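Local coordinates for bacterial transferase hexapeptide (Three repeats) family protein (Acinetobacter baumannii, PDB 4M9C) that probably transfers an acetyl group from acetyl-coenzyme A to a UDP-linked amino sugar during the biosynthesis of UDP-N,N'-diacetylbacillosamine, at residues I142-T147 / I160-Y165; C113-L118 / N131-V136; H90-S95 / E108-C113. All blocks are in the same frame, centred on the assembly; numbering follows the deposited sequence.

Contact 1 of 3, residues I142-T147 / I160-Y165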
ATOM      1  N   ILE A 142      -0.361 -18.407  10.697  1.00 30.69           N
ATOM      2  CA  ILE A 142      -0.988 -18.640   9.414  1.00 30.56           C
ATOM      3  C   ILE A 142      -0.640 -20.041   8.952  1.00 30.58           C
ATOM      4  O   ILE A 142       0.523 -20.421   8.963  1.00 27.67           O
ATOM      5  CB  ILE A 142      -0.526 -17.594   8.405  1.00 30.44           C
ATOM      6  CG1 ILE A 142      -1.106 -16.235   8.807  1.00 31.20           C
ATOM      7  CG2 ILE A 142      -0.969 -17.973   7.003  1.00 28.21           C
ATOM      8  CD1 ILE A 142      -0.730 -15.124   7.873  1.00 38.26           C
ATOM      9  N   GLY A 143      -1.661 -20.813   8.585  1.00 30.49           N
ATOM     10  CA  GLY A 143      -1.491 -22.221   8.257  1.00 25.44           C
ATOM     11  C   GLY A 143      -0.974 -22.458   6.854  1.00 31.66           C
ATOM     12  O   GLY A 143      -0.290 -21.600   6.288  1.00 30.03           O
ATOM     13  N   ASP A 144      -1.300 -23.625   6.291  1.00 27.10           N
ATOM     14  CA  ASP A 144      -0.789 -24.029   4.983  1.00 27.56           C
ATOM     15  C   ASP A 144      -1.780 -23.700   3.879  1.00 25.89           C
ATOM     16  O   ASP A 144      -2.980 -23.687   4.115  1.00 26.28           O
ATOM     17  CB  ASP A 144      -0.519 -25.536   4.949  1.00 30.59           C
ATOM     18  CG  ASP A 144       0.483 -25.971   5.988  1.00 32.25           C
ATOM     19  OD1 ASP A 144       1.341 -25.150   6.369  1.00 34.69           O
ATOM     20  OD2 ASP A 144       0.416 -27.137   6.422  1.00 36.91           O
ATOM     21  N   TYR A 145      -1.260 -23.448   2.680  1.00 23.16           N
ATOM     22  CA  TYR A 145      -2.073 -23.182   1.498  1.00 27.91           C
ATOM     23  C   TYR A 145      -3.045 -22.032   1.693  1.00 26.92           C
ATOM     24  O   TYR A 145      -4.188 -22.082   1.235  1.00 27.01           O
ATOM     25  CB  TYR A 145      -2.791 -24.466   1.030  1.00 26.56           C
ATOM     26  CG  TYR A 145      -1.795 -25.564   0.718  1.00 27.87           C
ATOM     27  CD1 TYR A 145      -1.044 -25.526  -0.450  1.00 27.90           C
ATOM     28  CD2 TYR A 145      -1.570 -26.607   1.608  1.00 27.29           C
ATOM     29  CE1 TYR A 145      -0.115 -26.503  -0.740  1.00 23.99           C
ATOM     30  CE2 TYR A 145      -0.639 -27.602   1.325  1.00 28.07           C
ATOM     31  CZ  TYR A 145       0.085 -27.536   0.151  1.00 28.86           C
ATOM     32  OH  TYR A 145       1.007 -28.509  -0.150  1.00 30.69           O
ATOM     33  N   VAL A 146      -2.574 -20.997   2.376  1.00 27.09           N
ATOM     34  CA  VAL A 146      -3.352 -19.788   2.584  1.00 22.49           C
ATOM     35  C   VAL A 146      -3.017 -18.779   1.491  1.00 25.89           C
ATOM     36  O   VAL A 146      -1.853 -18.655   1.063  1.00 26.57           O
ATOM     37  CB  VAL A 146      -3.074 -19.191   3.976  1.00 26.00           C
ATOM     38  CG1 VAL A 146      -3.698 -17.810   4.112  1.00 24.13           C
ATOM     39  CG2 VAL A 146      -3.597 -20.138   5.059  1.00 27.35           C
ATOM     40  N   THR A 147      -4.038 -18.064   1.036  1.00 23.30           N
ATOM     41  CA  THR A 147      -3.887 -17.107  -0.044  1.00 23.97           C
ATOM     42  C   THR A 147      -4.417 -15.749   0.360  1.00 24.69           C
ATOM     43  O   THR A 147      -5.569 -15.631   0.785  1.00 25.43           O
ATOM     44  CB  THR A 147      -4.653 -17.581  -1.297  1.00 26.18           C
ATOM     45  OG1 THR A 147      -4.081 -18.804  -1.762  1.00 25.11           O
ATOM     46  CG2 THR A 147      -4.566 -16.546  -2.400  1.00 26.66           C
ATOM     47  N   ILE A 160      -5.067 -17.630  11.017  1.00 30.84           N
ATOM     48  CA  ILE A 160      -5.729 -17.977   9.765  1.00 31.74           C
ATOM     49  C   ILE A 160      -5.376 -19.421   9.451  1.00 32.91           C
ATOM     50  O   ILE A 160      -4.219 -19.744   9.219  1.00 29.69           O
ATOM     51  CB  ILE A 160      -5.279 -17.047   8.625  1.00 29.88           C
ATOM     52  CG1 ILE A 160      -5.674 -15.601   8.958  1.00 26.84           C
ATOM     53  CG2 ILE A 160      -5.889 -17.474   7.307  1.00 28.68           C
ATOM     54  CD1 ILE A 160      -5.237 -14.584   7.935  1.00 28.45           C
ATOM     55  N   GLU A 161      -6.371 -20.299   9.482  1.00 29.27           N
ATOM     56  CA  GLU A 161      -6.108 -21.729   9.368  1.00 30.28           C
ATOM     57  C   GLU A 161      -5.985 -22.187   7.911  1.00 30.50           C
ATOM     58  O   GLU A 161      -6.221 -21.404   6.996  1.00 27.75           O
ATOM     59  CB  GLU A 161      -7.183 -22.513  10.134  1.00 37.73           C
ATOM     60  CG  GLU A 161      -7.125 -22.234  11.634  1.00 35.29           C
ATOM     61  CD  GLU A 161      -8.309 -22.799  12.390  1.00 44.66           C
ATOM     62  OE1 GLU A 161      -9.240 -23.321  11.744  1.00 50.48           O
ATOM     63  OE2 GLU A 161      -8.312 -22.717  13.638  1.00 58.07           O
ATOM     64  N   ASP A 162      -5.595 -23.446   7.709  1.00 30.63           N
ATOM     65  CA  ASP A 162      -5.343 -23.991   6.373  1.00 28.86           C
ATOM     66  C   ASP A 162      -6.360 -23.597   5.314  1.00 28.98           C
ATOM     67  O   ASP A 162      -7.561 -23.551   5.578  1.00 33.79           O
ATOM     68  CB  ASP A 162      -5.269 -25.522   6.422  1.00 31.82           C
ATOM     69  CG  ASP A 162      -4.069 -26.030   7.200  1.00 35.11           C
ATOM     70  OD1 ASP A 162      -3.894 -27.267   7.255  1.00 40.93           O
ATOM     71  OD2 ASP A 162      -3.287 -25.205   7.735  1.00 34.18           O
ATOM     72  N   HIS A 163      -5.868 -23.319   4.109  1.00 25.28           N
ATOM     73  CA  HIS A 163      -6.727 -23.169   2.932  1.00 26.58           C
ATOM     74  C   HIS A 163      -7.677 -21.976   2.936  1.00 28.09           C
ATOM     75  O   HIS A 163      -8.516 -21.855   2.052  1.00 29.09           O
ATOM     76  CB  HIS A 163      -7.493 -24.477   2.648  1.00 27.15           C
ATOM     77  CG  HIS A 163      -6.638 -25.535   2.023  1.00 30.22           C
ATOM     78  ND1 HIS A 163      -6.290 -25.511   0.689  1.00 30.36           N
ATOM     79  CD2 HIS A 163      -6.022 -26.617   2.555  1.00 30.02           C
ATOM     80  CE1 HIS A 163      -5.513 -26.548   0.421  1.00 28.48           C
ATOM     81  NE2 HIS A 163      -5.343 -27.240   1.533  1.00 28.46           N
ATOM     82  N   ALA A 164      -7.551 -21.087   3.916  1.00 26.66           N
ATOM     83  CA  ALA A 164      -8.362 -19.876   3.907  1.00 24.33           C
ATOM     84  C   ALA A 164      -7.956 -18.953   2.743  1.00 26.32           C
ATOM     85  O   ALA A 164      -6.806 -18.950   2.315  1.00 27.32           O
ATOM     86  CB  ALA A 164      -8.244 -19.165   5.221  1.00 24.24           C
ATOM     87  N   TYR A 165      -8.913 -18.193   2.221  1.00 25.66           N
ATOM     88  CA  TYR A 165      -8.646 -17.209   1.169  1.00 24.64           C
ATOM     89  C   TYR A 165      -9.104 -15.844   1.678  1.00 24.76           C
ATOM     90  O   TYR A 165     -10.265 -15.679   2.034  1.00 28.73           O
ATOM     91  CB  TYR A 165      -9.403 -17.568  -0.122  1.00 28.52           C
ATOM     92  CG  TYR A 165      -9.308 -16.524  -1.230  1.00 27.43           C
ATOM     93  CD1 TYR A 165     -10.232 -15.490  -1.317  1.00 26.97           C
ATOM     94  CD2 TYR A 165      -8.295 -16.578  -2.185  1.00 28.23           C
ATOM     95  CE1 TYR A 165     -10.150 -14.539  -2.319  1.00 24.69           C
ATOM     96  CE2 TYR A 165      -8.208 -15.628  -3.202  1.00 27.80           C
ATOM     97  CZ  TYR A 165      -9.140 -14.614  -3.262  1.00 29.87           C
ATOM     98  OH  TYR A 165      -9.068 -13.661  -4.258  1.00 29.71           O
TER
HETATM   99  O   HOH W   1      -6.530 -20.159  -0.221  1.00 36.39           O
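Asp144 and Asp162 meet through the amide of one and the carboxylate of the other: Asp144 N donates to Asp162 OD2 (2.9 Å) in a nearly straight bond of 171°, reaching the oxygen from above the carboxylate plane. Asp144's own carbonyl is taken in turn by His163 N, 2.9 Å from Asp144 O. Further bonds grip each end of the corner, Gly143 N to Ile160 O (2.8 Å) and Thr147 N to Ala164 O (3.2 Å). A water 2.8 Å from Ala164 O probably donates to it as well.

Beyond this ladder, Tyr145 and His163 run side by side in the same direction. Tyr145 CB stands over one face of the imidazole, 3.7 Å from its centroid, in a CH-pi contact; the two rings, 16° from parallel, are slid so far that they barely overlap. Inside the coil the side chains of Val146 and Ile160 cross nearly at right angles, with Val146 CG1 3.9 Å from Ile160 CG2. Thr147 CG2, anti to the backbone N (chi1 to OG1 -63°), meets Tyr165 CD2 at 3.7 Å, while OG1 bonds to Arg76 and the carbonyl of Ala71.

These are stacked corners of successive coils of the left-handed beta-helix. Helix 73-85 covers the aromatic side, where Ser73 bonds His163 ND1 and Phe127 adjoins Tyr145; Phe148 of strand 147-148 and Ile183 of strand 181-183 pack against Ile160.

Contact 2 of 3, residues C113-L118 / N131-V136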
ATOM      1  N   CYS A 113       4.547 -10.903  -3.159  1.00 19.15           N
ATOM      2  CA  CYS A 113       4.545  -9.986  -4.288  1.00 20.84           C
ATOM      3  C   CYS A 113       4.956  -8.562  -3.872  1.00 21.69           C
ATOM      4  O   CYS A 113       5.203  -8.301  -2.695  1.00 20.27           O
ATOM      5  CB  CYS A 113       3.168 -10.018  -4.970  1.00 22.10           C
ATOM      6  SG  CYS A 113       2.742 -11.694  -5.623  1.00 26.57           S
ATOM      7  N   PRO A 114       5.056  -7.643  -4.844  1.00 21.86           N
ATOM      8  CA  PRO A 114       5.487  -6.275  -4.539  1.00 22.80           C
ATOM      9  C   PRO A 114       4.636  -5.562  -3.485  1.00 22.01           C
ATOM     10  O   PRO A 114       3.412  -5.717  -3.447  1.00 20.83           O
ATOM     11  CB  PRO A 114       5.373  -5.572  -5.891  1.00 22.12           C
ATOM     12  CG  PRO A 114       5.692  -6.685  -6.884  1.00 23.34           C
ATOM     13  CD  PRO A 114       4.996  -7.891  -6.299  1.00 21.71           C
ATOM     14  N   PHE A 115       5.307  -4.789  -2.641  1.00 18.66           N
ATOM     15  CA  PHE A 115       4.674  -4.009  -1.574  1.00 20.97           C
ATOM     16  C   PHE A 115       4.042  -4.858  -0.482  1.00 21.62           C
ATOM     17  O   PHE A 115       3.091  -4.429   0.182  1.00 23.49           O
ATOM     18  CB  PHE A 115       3.654  -3.000  -2.133  1.00 20.48           C
ATOM     19  CG  PHE A 115       4.249  -2.038  -3.106  1.00 21.86           C
ATOM     20  CD1 PHE A 115       5.018  -0.968  -2.659  1.00 21.44           C
ATOM     21  CD2 PHE A 115       4.079  -2.218  -4.470  1.00 20.25           C
ATOM     22  CE1 PHE A 115       5.598  -0.080  -3.561  1.00 23.80           C
ATOM     23  CE2 PHE A 115       4.650  -1.338  -5.373  1.00 22.33           C
ATOM     24  CZ  PHE A 115       5.408  -0.262  -4.919  1.00 24.02           C
ATOM     25  N   THR A 116       4.564  -6.058  -0.281  1.00 21.55           N
ATOM     26  CA  THR A 116       4.091  -6.871   0.832  1.00 24.78           C
ATOM     27  C   THR A 116       4.916  -6.612   2.080  1.00 24.36           C
ATOM     28  O   THR A 116       6.061  -6.164   2.004  1.00 23.47           O
ATOM     29  CB  THR A 116       4.139  -8.370   0.533  1.00 24.45           C
ATOM     30  OG1 THR A 116       5.357  -8.682  -0.161  1.00 24.20           O
ATOM     31  CG2 THR A 116       2.921  -8.787  -0.304  1.00 21.69           C
ATOM     32  N   CYS A 117       4.336  -6.929   3.227  1.00 22.20           N
ATOM     33  CA  CYS A 117       4.969  -6.639   4.497  1.00 23.03           C
ATOM     34  C   CYS A 117       4.583  -7.687   5.522  1.00 26.05           C
ATOM     35  O   CYS A 117       3.402  -7.958   5.721  1.00 26.09           O
ATOM     36  CB  CYS A 117       4.538  -5.256   4.987  1.00 21.00           C
ATOM     37  SG  CYS A 117       5.347  -4.724   6.550  1.00 26.13           S
ATOM     38  N   LEU A 118       5.587  -8.288   6.149  1.00 23.52           N
ATOM     39  CA  LEU A 118       5.388  -9.178   7.287  1.00 23.77           C
ATOM     40  C   LEU A 118       6.114  -8.522   8.465  1.00 27.53           C
ATOM     41  O   LEU A 118       7.303  -8.209   8.351  1.00 25.74           O
ATOM     42  CB  LEU A 118       6.017 -10.538   6.990  1.00 25.29           C
ATOM     43  CG  LEU A 118       5.254 -11.680   6.297  1.00 34.32           C
ATOM     44  CD1 LEU A 118       3.997 -11.261   5.521  1.00 23.80           C
ATOM     45  CD2 LEU A 118       6.197 -12.479   5.425  1.00 24.73           C
ATOM     46  N   ASN A 131      -0.276 -11.558  -2.304  1.00 21.98           N
ATOM     47  CA  ASN A 131      -0.229 -10.707  -3.485  0.65 23.26           C
ATOM     48  C   ASN A 131      -0.029  -9.258  -3.099  1.00 20.81           C
ATOM     49  O   ASN A 131       0.022  -8.925  -1.916  1.00 21.06           O
ATOM     50  CB  ASN A 131      -1.489 -10.853  -4.345  0.65 23.73           C
ATOM     51  CG  ASN A 131      -1.172 -10.858  -5.842  0.65 27.03           C
ATOM     52  OD1 ASN A 131      -0.394 -10.029  -6.349  0.65 20.21           O
ATOM     53  ND2 ASN A 131      -1.756 -11.815  -6.551  0.65 28.39           N
ATOM     54  N   ILE A 132       0.088  -8.402  -4.103  1.00 21.39           N
ATOM     55  CA  ILE A 132       0.513  -7.022  -3.886  1.00 19.76           C
ATOM     56  C   ILE A 132      -0.235  -6.245  -2.803  1.00 22.25           C
ATOM     57  O   ILE A 132      -1.469  -6.303  -2.692  1.00 22.41           O
ATOM     58  CB  ILE A 132       0.554  -6.235  -5.202  1.00 22.76           C
ATOM     59  CG1 ILE A 132      -0.803  -6.246  -5.888  1.00 20.07           C
ATOM     60  CG2 ILE A 132       1.577  -6.853  -6.149  1.00 19.63           C
ATOM     61  CD1 ILE A 132      -0.810  -5.389  -7.141  1.00 22.88           C
ATOM     62  N   TYR A 133       0.545  -5.539  -1.993  1.00 25.73           N
ATOM     63  CA  TYR A 133       0.033  -4.694  -0.903  1.00 24.47           C
ATOM     64  C   TYR A 133      -0.590  -5.459   0.251  1.00 23.82           C
ATOM     65  O   TYR A 133      -1.123  -4.839   1.154  1.00 28.48           O
ATOM     66  CB  TYR A 133      -0.966  -3.641  -1.403  1.00 22.50           C
ATOM     67  CG  TYR A 133      -0.411  -2.748  -2.488  1.00 22.50           C
ATOM     68  CD1 TYR A 133       0.307  -1.594  -2.174  1.00 21.50           C
ATOM     69  CD2 TYR A 133      -0.612  -3.053  -3.824  1.00 19.64           C
ATOM     70  CE1 TYR A 133       0.812  -0.780  -3.166  1.00 19.08           C
ATOM     71  CE2 TYR A 133      -0.117  -2.254  -4.821  1.00 21.53           C
ATOM     72  CZ  TYR A 133       0.597  -1.120  -4.490  1.00 23.20           C
ATOM     73  OH  TYR A 133       1.082  -0.326  -5.499  1.00 22.97           O
ATOM     74  N   SER A 134      -0.532  -6.788   0.243  1.00 20.43           N
ATOM     75  CA  SER A 134      -1.034  -7.523   1.401  1.00 21.27           C
ATOM     76  C   SER A 134       0.005  -7.541   2.531  1.00 24.53           C
ATOM     77  O   SER A 134       1.207  -7.404   2.290  1.00 24.43           O
ATOM     78  CB  SER A 134      -1.492  -8.947   1.037  1.00 23.36           C
ATOM     79  OG  SER A 134      -0.411  -9.773   0.632  1.00 23.49           O
ATOM     80  N   TYR A 135      -0.460  -7.700   3.766  1.00 21.82           N
ATOM     81  CA  TYR A 135       0.460  -7.766   4.896  1.00 21.77           C
ATOM     82  C   TYR A 135      -0.033  -8.672   6.009  1.00 23.55           C
ATOM     83  O   TYR A 135      -1.218  -8.982   6.096  1.00 23.42           O
ATOM     84  CB  TYR A 135       0.733  -6.368   5.450  1.00 20.36           C
ATOM     85  CG  TYR A 135      -0.432  -5.719   6.163  1.00 23.44           C
ATOM     86  CD1 TYR A 135      -0.838  -6.157   7.421  1.00 22.35           C
ATOM     87  CD2 TYR A 135      -1.090  -4.632   5.604  1.00 21.05           C
ATOM     88  CE1 TYR A 135      -1.898  -5.541   8.097  1.00 22.51           C
ATOM     89  CE2 TYR A 135      -2.144  -4.014   6.269  1.00 22.93           C
ATOM     90  CZ  TYR A 135      -2.542  -4.475   7.513  1.00 23.67           C
ATOM     91  OH  TYR A 135      -3.587  -3.860   8.166  1.00 25.41           O
ATOM     92  N   VAL A 136       0.898  -9.112   6.845  1.00 22.01           N
ATOM     93  CA  VAL A 136       0.591  -9.862   8.051  1.00 23.91           C
ATOM     94  C   VAL A 136       1.271  -9.150   9.226  1.00 25.02           C
ATOM     95  O   VAL A 136       2.489  -8.934   9.206  1.00 26.57           O
ATOM     96  CB  VAL A 136       1.144 -11.294   7.970  1.00 26.10           C
ATOM     97  CG1 VAL A 136       0.826 -12.057   9.255  1.00 27.17           C
ATOM     98  CG2 VAL A 136       0.608 -12.019   6.726  1.00 25.24           C
TER
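Phe115 and Tyr133 project together from two stacked type II turns, their ring planes only 3° apart. The rings are displaced, with centroids 4.8 Å apart, and Phe115 CB rather than the phenyl ring sits over a face of the tyrosine, 3.6 Å from Tyr133 CD1. With CG anti to the carbonyl carbon in both (chi1 -58° and -56°), the side chains leave their turns in step.

The turns pack tightly. Tyr133 N donates to Pro114 O at 3.2 Å, and Ile132 CG2 presses on the proline ring, 3.6 Å from Pro114 CD. Each turn braces itself: Ser134 OG bonds Asn131 O at 2.7 Å in the carbonyl plane, on a lone pair; Thr116 OG1 bonds Cys113 O, also in the carbonyl plane, and pairs with Thr98 as well.

Looser, though buried, are the Cys117 side chain, whose CB lies 4.0 Å from Tyr135 CB, and the weak bond from Cys117 N to Ser134 O. Cys117 O is held close, 3.1 Å from Tyr135 CB, and accepts from Val136 N at 3.0 Å; Leu118 CD1 packs on Val136 CG2 inside the coil.

This side of the beta-helix builds the trimer: Tyr133 OH bonds Phe115 O of the second subunit, whose Tyr135 meets its ring. Helix 14-24 covers the Cys113-Pro114 end through Glu16 and Leu20, and Phe148 of strand 147-148 packs on Val136.

Contact 3 of 3, residues H90-S95 / E108-C113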
ATOM      1  N   HIS A  90      11.013 -26.800  -4.329  1.00 31.51           N
ATOM      2  CA  HIS A  90      10.102 -25.669  -4.216  1.00 31.79           C
ATOM      3  C   HIS A  90      10.878 -24.387  -3.966  1.00 31.91           C
ATOM      4  O   HIS A  90      11.699 -24.324  -3.060  1.00 35.47           O
ATOM      5  CB  HIS A  90       9.141 -25.884  -3.057  1.00 33.31           C
ATOM      6  CG  HIS A  90       8.307 -27.117  -3.186  1.00 35.93           C
ATOM      7  ND1 HIS A  90       7.341 -27.264  -4.159  1.00 33.94           N
ATOM      8  CD2 HIS A  90       8.286 -28.258  -2.456  1.00 37.89           C
ATOM      9  CE1 HIS A  90       6.764 -28.444  -4.025  1.00 36.41           C
ATOM     10  NE2 HIS A  90       7.319 -29.067  -2.998  1.00 35.62           N
ATOM     11  N   LEU A  91      10.590 -23.360  -4.753  1.00 29.82           N
ATOM     12  CA  LEU A  91      11.250 -22.071  -4.617  1.00 32.61           C
ATOM     13  C   LEU A  91      10.468 -21.119  -3.717  1.00 31.73           C
ATOM     14  O   LEU A  91       9.232 -21.147  -3.681  1.00 29.37           O
ATOM     15  CB  LEU A  91      11.405 -21.426  -5.991  1.00 27.92           C
ATOM     16  CG  LEU A  91      12.272 -22.203  -6.966  1.00 32.03           C
ATOM     17  CD1 LEU A  91      12.162 -21.597  -8.343  1.00 30.68           C
ATOM     18  CD2 LEU A  91      13.712 -22.171  -6.475  1.00 34.69           C
ATOM     19  N   ALA A  92      11.196 -20.276  -2.997  1.00 27.36           N
ATOM     20  CA  ALA A  92      10.590 -19.147  -2.301  1.00 27.40           C
ATOM     21  C   ALA A  92      10.879 -17.899  -3.127  1.00 30.83           C
ATOM     22  O   ALA A  92      12.006 -17.692  -3.581  1.00 26.93           O
ATOM     23  CB  ALA A  92      11.167 -19.008  -0.886  1.00 28.36           C
ATOM     24  N   VAL A  93       9.865 -17.066  -3.323  1.00 25.50           N
ATOM     25  CA  VAL A  93      10.013 -15.890  -4.164  1.00 23.44           C
ATOM     26  C   VAL A  93       9.512 -14.675  -3.396  1.00 27.87           C
ATOM     27  O   VAL A  93       8.398 -14.694  -2.878  1.00 28.22           O
ATOM     28  CB  VAL A  93       9.189 -16.065  -5.458  1.00 24.65           C
ATOM     29  CG1 VAL A  93       9.215 -14.805  -6.309  1.00 22.80           C
ATOM     30  CG2 VAL A  93       9.714 -17.242  -6.249  1.00 25.59           C
ATOM     31  N   GLN A  94      10.344 -13.641  -3.287  1.00 24.76           N
ATOM     32  CA  GLN A  94       9.921 -12.367  -2.718  1.00 24.19           C
ATOM     33  C   GLN A  94      10.049 -11.303  -3.786  1.00 25.65           C
ATOM     34  O   GLN A  94      10.503 -11.562  -4.895  1.00 30.86           O
ATOM     35  CB  GLN A  94      10.817 -11.934  -1.550  1.00 27.82           C
ATOM     36  CG  GLN A  94      11.017 -12.950  -0.466  1.00 31.85           C
ATOM     37  CD  GLN A  94      12.171 -13.885  -0.764  1.00 30.85           C
ATOM     38  OE1 GLN A  94      12.041 -15.104  -0.615  1.00 29.35           O
ATOM     39  NE2 GLN A  94      13.315 -13.320  -1.174  1.00 28.52           N
ATOM     40  N   SER A  95       9.678 -10.086  -3.431  1.00 24.99           N
ATOM     41  CA  SER A  95       9.893  -8.960  -4.311  1.00 22.96           C
ATOM     42  C   SER A  95      10.973  -8.113  -3.690  1.00 24.20           C
ATOM     43  O   SER A  95      11.205  -8.183  -2.482  1.00 21.82           O
ATOM     44  CB  SER A  95       8.615  -8.148  -4.441  1.00 24.05           C
ATOM     45  OG  SER A  95       7.576  -8.994  -4.890  1.00 27.35           O
ATOM     46  N   GLU A 108       8.163 -23.523   3.420  1.00 27.45           N
ATOM     47  CA  GLU A 108       8.620 -23.532   2.033  1.00 29.84           C
ATOM     48  C   GLU A 108       7.556 -23.058   1.036  1.00 27.22           C
ATOM     49  O   GLU A 108       6.355 -23.100   1.311  1.00 28.45           O
ATOM     50  CB  GLU A 108       9.059 -24.945   1.640  1.00 29.47           C
ATOM     51  CG  GLU A 108       7.912 -25.949   1.701  1.00 33.49           C
ATOM     52  CD  GLU A 108       8.330 -27.362   1.313  1.00 38.34           C
ATOM     53  OE1 GLU A 108       7.508 -28.283   1.495  1.00 38.30           O
ATOM     54  OE2 GLU A 108       9.472 -27.549   0.833  1.00 41.48           O
ATOM     55  N   GLY A 109       8.008 -22.622  -0.134  1.00 27.81           N
ATOM     56  CA  GLY A 109       7.099 -22.277  -1.213  1.00 29.56           C
ATOM     57  C   GLY A 109       6.317 -20.991  -1.019  1.00 29.31           C
ATOM     58  O   GLY A 109       5.245 -20.824  -1.597  1.00 24.81           O
ATOM     59  N   SER A 110       6.846 -20.068  -0.223  1.00 27.46           N
ATOM     60  CA  SER A 110       6.172 -18.783  -0.066  1.00 24.22           C
ATOM     61  C   SER A 110       6.316 -17.940  -1.328  1.00 24.64           C
ATOM     62  O   SER A 110       7.262 -18.097  -2.098  1.00 25.44           O
ATOM     63  CB  SER A 110       6.682 -18.018   1.167  1.00 26.43           C
ATOM     64  OG  SER A 110       8.062 -17.707   1.031  1.00 29.54           O
ATOM     65  N   LEU A 111       5.351 -17.061  -1.547  1.00 24.75           N
ATOM     66  CA  LEU A 111       5.382 -16.158  -2.682  1.00 27.03           C
ATOM     67  C   LEU A 111       4.918 -14.787  -2.205  1.00 26.23           C
ATOM     68  O   LEU A 111       3.746 -14.606  -1.884  1.00 24.77           O
ATOM     69  CB  LEU A 111       4.454 -16.676  -3.782  1.00 27.35           C
ATOM     70  CG  LEU A 111       4.191 -15.701  -4.932  1.00 33.73           C
ATOM     71  CD1 LEU A 111       5.463 -15.430  -5.716  1.00 25.54           C
ATOM     72  CD2 LEU A 111       3.106 -16.247  -5.842  1.00 31.23           C
ATOM     73  N   LEU A 112       5.839 -13.828  -2.131  1.00 27.16           N
ATOM     74  CA  LEU A 112       5.506 -12.499  -1.609  1.00 27.82           C
ATOM     75  C   LEU A 112       5.665 -11.465  -2.712  1.00 24.79           C
ATOM     76  O   LEU A 112       6.782 -11.173  -3.137  1.00 26.62           O
ATOM     77  CB  LEU A 112       6.396 -12.150  -0.405  1.00 21.82           C
ATOM     78  CG  LEU A 112       6.470 -13.250   0.666  1.00 23.82           C
ATOM     79  CD1 LEU A 112       7.567 -12.973   1.726  1.00 23.70           C
ATOM     80  CD2 LEU A 112       5.128 -13.471   1.319  1.00 23.68           C
ATOM     81  N   CYS A 113       4.547 -10.903  -3.159  1.00 19.15           N
ATOM     82  CA  CYS A 113       4.545  -9.986  -4.288  1.00 20.84           C
ATOM     83  C   CYS A 113       4.956  -8.562  -3.872  1.00 21.69           C
ATOM     84  O   CYS A 113       5.203  -8.301  -2.695  1.00 20.27           O
ATOM     85  CB  CYS A 113       3.168 -10.018  -4.970  1.00 22.10           C
ATOM     86  SG  CYS A 113       2.742 -11.694  -5.623  1.00 26.57           S
TER
HETATM   87  O   HOH W   2      10.780 -23.031  -0.646  1.00 31.26           O
HETATM   88  O   HOH W   3       7.074 -19.763  -4.683  1.00 27.93           O
HETATM   89  O   HOH W   4       9.230 -15.578  -0.407  1.00 28.76           O
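Glu108 reaches across to His90 at the entrance to the beta-helix. From CB, which meets nothing of segment 90-95, the chain turns at CG, set between the backbone N and the carbonyl carbon (chi1 63°), and runs extended toward the imidazole. CD comes within 3.9 Å of His90 CD2; of the oxygens, OE1 lies 4.0 Å and OE2 3.6 Å from that same carbon. Carboxylate and ring planes stand 75° apart, an oblique contact without a salt bridge; His90 NE2 is bonded to Glu84 instead.

Waters bridge the first polar groups: one accepts from Gly109 N at 2.8 Å and donates to His90 O, another donates to both Leu91 O and Ser110 O. Leu91 O also touches Gly109 CA directly, in a CA-H...O contact of 3.5 Å. Then Val93 N bonds Ser110 O at 3.1 Å, and Leu112 N bonds Val93 O at 2.8 Å. Beside this pair Leu111 CD1 packs on Val93 CB (3.8 Å).

The pairing lays the chain leaving the Rossmann-like sheet against the first coil. Leu20 of helix 14-24 packs on Val93 and Val17 on Leu111, Thr67 of strand 63-68 also touches Val93, and helix 73-85 flanks His90 through Val80 and Leu83.

Overall arrangement
Along the chain contact 3 comes first, then contact 2, then contact 1, and each joins segments eighteen residues apart, one coil of the left-handed beta-helix. Contact 3 sits where the Rossmann-like domain passes into the helix and shares Cys113 with contact 2, their centres 12 Å apart. Contact 1 lies a little farther along, its centre 16 Å from contact 2 and 15 Å from contact 3; Ile142 CD1 touches Val136 CG2 of contact 2 inside the coils. Strand 111-112 of contact 3 belongs to the same sheet as strands 147-148 and 165-166. All three contacts touch the N-terminal domain; contact 2 alone also touches the other subunits, so it meets both that domain and the trimer neighbours.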